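Local coordinates for probable chemoreceptor (Methyl-accepting chemotaxis) transmembrane protein (Rhizobium meliloti, PDB 6D8V) that probably senses quaternary ammonium compounds such as dimethyl-prolinium through its periplasmic sensory domain and passes the signal on to direct chemotaxis, at residues A33-A45 against Y156-V170. Residues are numbered along the deposited sequence; the frame is centred on the assembly and turned at random.
Sequences ARTMSGVLGRGHA and YPVMSNGRMIGVSGV
Ser37 and Val158 lie in the closely packed middle of this contact, where a helix rests against a β-hairpin with Ser37 CA and Val158 CA 4.8 Å apart. Ser37 OG donates a hydrogen bond to Pro157 O; its torsion, with OG anti to the backbone N (chi1 167°), carries the hydroxyl from the helix to the strand. Val158 straddles the same turn of helix: CG2 lies beside Ser37 OG, whereas CG1 reaches Gly41 N at 3.7 Å and the CB of Leu40. On the second strand, Leu40 CD1 and Met36 CG lie loosely by Ser168, whose OG is hydrogen-bonded to Trp72 O on the neighbouring strand. In the Cache-type (PDC) sensor fold, a long N-terminal helix runs beside the antiparallel sheets; here helix 2-45 spends its last turns on hairpin 156-170, its segment running 23° from the direction of strand 156-160. The second strand leads toward the ligand, with the Val170 side chain about 9 Å from the bound dimethyl-prolinium. Near that end Ala33 CB wedges between Val170 CG2, at 3.8 Å, and the buried Tyr156 ring, over whose centre Arg34 CB makes a close CH-pi contact, 3.6 Å from the centroid. Toward the hairpin turn, Ser160 OG meets His44 ND1 at the ring edge in a hydrogen bond, Ile165 CD1 lies over one face, 3.7 Å from the imidazole centroid, and NE2 bonds weakly to Ala79 O. The surface side is looser. Arg34's extended outer chain continues past Tyr156 CE2 to an exposed guanidinium tilted 30° from the ring plane. By the hairpin turn, Ala45 CB merely brushes Asn161 OD1 at 3.6 Å.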
# COMPACT_ATOMS: atom_id res chain seq x y z
N ALA A 33 -3.74 -11.29 -0.42
CA ALA A 33 -2.46 -11.48 -1.10
C ALA A 33 -1.80 -12.79 -0.66
O ALA A 33 -1.37 -13.59 -1.49
CB ALA A 33 -1.54 -10.28 -0.83
N ARG A 34 -1.75 -13.04 0.66
CA ARG A 34 -1.12 -14.26 1.15
C ARG A 34 -1.83 -15.51 0.62
O ARG A 34 -1.18 -16.49 0.24
CB ARG A 34 -1.08 -14.27 2.69
CG ARG A 34 -0.44 -15.51 3.29
CD ARG A 34 -0.14 -15.38 4.79
NE ARG A 34 0.67 -16.50 5.28
CZ ARG A 34 1.21 -16.56 6.50
NH1 ARG A 34 1.03 -15.58 7.37
NH2 ARG A 34 1.93 -17.62 6.85
N THR A 35 -3.16 -15.50 0.61
CA THR A 35 -3.90 -16.60 -0.00
C THR A 35 -3.50 -16.80 -1.46
O THR A 35 -3.23 -17.92 -1.89
CB THR A 35 -5.41 -16.35 0.09
OG1 THR A 35 -5.83 -16.47 1.45
CG2 THR A 35 -6.16 -17.35 -0.77
N MET A 36 -3.46 -15.71 -2.23
CA MET A 36 -3.09 -15.82 -3.64
C MET A 36 -1.68 -16.38 -3.80
O MET A 36 -1.44 -17.27 -4.62
CB MET A 36 -3.21 -14.47 -4.33
CG MET A 36 -2.94 -14.52 -5.82
SD MET A 36 -4.24 -15.40 -6.71
CE MET A 36 -5.62 -14.29 -6.46
N SER A 37 -0.73 -15.86 -3.02
CA SER A 37 0.62 -16.42 -3.01
C SER A 37 0.59 -17.93 -2.80
O SER A 37 1.40 -18.66 -3.38
CB SER A 37 1.46 -15.75 -1.93
OG SER A 37 2.66 -16.46 -1.69
N GLY A 38 -0.35 -18.41 -1.97
CA GLY A 38 -0.44 -19.84 -1.73
C GLY A 38 -0.94 -20.61 -2.94
O GLY A 38 -0.32 -21.58 -3.38
N VAL A 39 -2.08 -20.18 -3.50
CA VAL A 39 -2.65 -20.93 -4.62
C VAL A 39 -1.73 -20.88 -5.83
O VAL A 39 -1.66 -21.84 -6.61
CB VAL A 39 -4.06 -20.42 -4.99
CG1 VAL A 39 -4.58 -19.46 -3.93
CG2 VAL A 39 -4.07 -19.78 -6.36
N LEU A 40 -0.98 -19.79 -6.00
CA LEU A 40 0.02 -19.75 -7.06
C LEU A 40 1.17 -20.71 -6.76
O LEU A 40 1.68 -21.38 -7.66
CB LEU A 40 0.54 -18.33 -7.26
CG LEU A 40 -0.44 -17.33 -7.89
CD1 LEU A 40 0.18 -15.94 -8.04
CD2 LEU A 40 -0.97 -17.84 -9.23
N GLY A 41 1.58 -20.81 -5.49
CA GLY A 41 2.61 -21.74 -5.08
C GLY A 41 2.19 -23.19 -5.14
O GLY A 41 2.85 -24.00 -5.80
N ARG A 42 1.10 -23.55 -4.45
CA ARG A 42 0.61 -24.92 -4.52
C ARG A 42 0.27 -25.30 -5.96
O ARG A 42 0.56 -26.42 -6.40
CB ARG A 42 -0.61 -25.11 -3.61
CG ARG A 42 -0.29 -25.48 -2.14
CD ARG A 42 -1.37 -26.41 -1.50
NE ARG A 42 -0.96 -27.82 -1.45
CZ ARG A 42 -0.16 -28.35 -0.53
NH1 ARG A 42 0.32 -27.58 0.44
NH2 ARG A 42 0.16 -29.64 -0.56
N GLY A 43 -0.35 -24.39 -6.71
CA GLY A 43 -0.63 -24.66 -8.12
C GLY A 43 0.62 -24.95 -8.93
O GLY A 43 0.54 -25.65 -9.95
N HIS A 44 1.76 -24.44 -8.48
CA HIS A 44 3.03 -24.75 -9.10
C HIS A 44 3.57 -26.09 -8.60
O HIS A 44 4.00 -26.94 -9.40
CB HIS A 44 4.03 -23.63 -8.83
CG HIS A 44 5.35 -23.80 -9.51
ND1 HIS A 44 6.31 -24.69 -9.08
CD2 HIS A 44 5.89 -23.17 -10.58
CE1 HIS A 44 7.37 -24.61 -9.86
NE2 HIS A 44 7.14 -23.69 -10.78
N ALA A 45 3.52 -26.31 -7.28
CA ALA A 45 4.04 -27.55 -6.72
C ALA A 45 3.43 -28.77 -7.40
O ALA A 45 4.13 -29.73 -7.72
CB ALA A 45 3.78 -27.59 -5.21
N TYR A 156 3.87 -10.75 -0.96
CA TYR A 156 4.14 -11.98 -0.24
C TYR A 156 5.02 -12.89 -1.09
O TYR A 156 4.91 -12.89 -2.32
CB TYR A 156 2.85 -12.72 0.12
CG TYR A 156 2.28 -12.34 1.46
CD1 TYR A 156 1.38 -11.28 1.58
CD2 TYR A 156 2.63 -13.03 2.61
CE1 TYR A 156 0.86 -10.93 2.82
CE2 TYR A 156 2.12 -12.68 3.85
CZ TYR A 156 1.24 -11.63 3.94
OH TYR A 156 0.72 -11.27 5.17
N PRO A 157 5.89 -13.67 -0.46
CA PRO A 157 6.67 -14.65 -1.22
C PRO A 157 5.79 -15.79 -1.69
O PRO A 157 4.92 -16.27 -0.96
CB PRO A 157 7.72 -15.14 -0.21
CG PRO A 157 7.71 -14.13 0.90
CD PRO A 157 6.31 -13.59 0.95
N VAL A 158 6.00 -16.21 -2.94
CA VAL A 158 5.33 -17.36 -3.51
C VAL A 158 6.28 -18.55 -3.42
O VAL A 158 7.40 -18.49 -3.94
CB VAL A 158 4.90 -17.10 -4.97
CG1 VAL A 158 4.29 -18.35 -5.57
CG2 VAL A 158 3.92 -15.96 -5.04
N MET A 159 5.83 -19.62 -2.76
CA MET A 159 6.67 -20.79 -2.50
C MET A 159 6.16 -22.00 -3.27
O MET A 159 4.96 -22.18 -3.44
CB MET A 159 6.70 -21.11 -1.00
CG MET A 159 7.12 -19.96 -0.12
SD MET A 159 8.86 -19.51 -0.29
CE MET A 159 9.64 -21.06 0.14
N SER A 160 7.10 -22.83 -3.72
CA SER A 160 6.76 -24.04 -4.47
C SER A 160 7.70 -25.15 -4.00
O SER A 160 8.84 -25.26 -4.46
CB SER A 160 6.86 -23.81 -5.97
OG SER A 160 6.39 -24.94 -6.68
N ASN A 161 7.20 -25.98 -3.07
CA ASN A 161 7.98 -27.07 -2.49
C ASN A 161 9.22 -26.56 -1.77
O ASN A 161 10.34 -27.01 -2.01
CB ASN A 161 8.37 -28.11 -3.56
CG ASN A 161 7.37 -29.25 -3.65
OD1 ASN A 161 6.81 -29.51 -4.72
ND2 ASN A 161 7.15 -29.95 -2.54
N GLY A 162 9.01 -25.60 -0.86
CA GLY A 162 10.07 -25.12 0.01
C GLY A 162 11.12 -24.23 -0.63
O GLY A 162 12.05 -23.81 0.06
N ARG A 163 11.01 -23.93 -1.93
CA ARG A 163 11.91 -22.99 -2.59
C ARG A 163 11.07 -21.90 -3.25
O ARG A 163 10.13 -22.20 -3.98
CB ARG A 163 12.77 -23.71 -3.64
CG ARG A 163 13.54 -24.91 -3.10
CD ARG A 163 14.84 -24.50 -2.40
NE ARG A 163 15.20 -25.43 -1.33
CZ ARG A 163 16.43 -25.57 -0.85
NH1 ARG A 163 17.43 -24.86 -1.35
NH2 ARG A 163 16.67 -26.44 0.13
N MET A 164 11.40 -20.64 -2.97
CA MET A 164 10.59 -19.55 -3.47
C MET A 164 10.83 -19.36 -4.96
O MET A 164 11.96 -19.48 -5.45
CB MET A 164 10.86 -18.25 -2.70
CG MET A 164 11.89 -17.32 -3.34
SD MET A 164 11.85 -15.63 -2.69
CE MET A 164 10.21 -15.10 -3.17
N ILE A 165 9.75 -19.07 -5.69
CA ILE A 165 9.79 -18.94 -7.14
C ILE A 165 9.37 -17.56 -7.61
O ILE A 165 9.30 -17.32 -8.83
CB ILE A 165 8.92 -20.02 -7.83
CG1 ILE A 165 7.46 -19.86 -7.41
CG2 ILE A 165 9.45 -21.41 -7.51
CD1 ILE A 165 6.52 -20.85 -8.08
N GLY A 166 9.07 -16.64 -6.71
CA GLY A 166 8.69 -15.30 -7.09
C GLY A 166 7.91 -14.61 -5.99
O GLY A 166 7.80 -15.12 -4.87
N VAL A 167 7.36 -13.45 -6.34
CA VAL A 167 6.63 -12.61 -5.40
C VAL A 167 5.28 -12.25 -6.01
O VAL A 167 5.22 -11.83 -7.17
CB VAL A 167 7.41 -11.33 -5.06
CG1 VAL A 167 6.57 -10.42 -4.18
CG2 VAL A 167 8.74 -11.66 -4.40
N SER A 168 4.22 -12.40 -5.24
CA SER A 168 2.89 -11.90 -5.59
C SER A 168 2.48 -10.80 -4.62
O SER A 168 2.92 -10.75 -3.46
CB SER A 168 1.86 -13.03 -5.56
OG SER A 168 0.54 -12.51 -5.56
N GLY A 169 1.64 -9.89 -5.09
CA GLY A 169 1.21 -8.79 -4.24
C GLY A 169 -0.04 -8.11 -4.76
O GLY A 169 -0.53 -8.39 -5.86
N VAL A 170 -0.53 -7.17 -3.96
CA VAL A 170 -1.75 -6.42 -4.22
C VAL A 170 -1.43 -4.93 -4.03
O VAL A 170 -0.51 -4.57 -3.29
CB VAL A 170 -2.86 -6.89 -3.26
CG1 VAL A 170 -4.07 -5.98 -3.29
CG2 VAL A 170 -3.25 -8.31 -3.60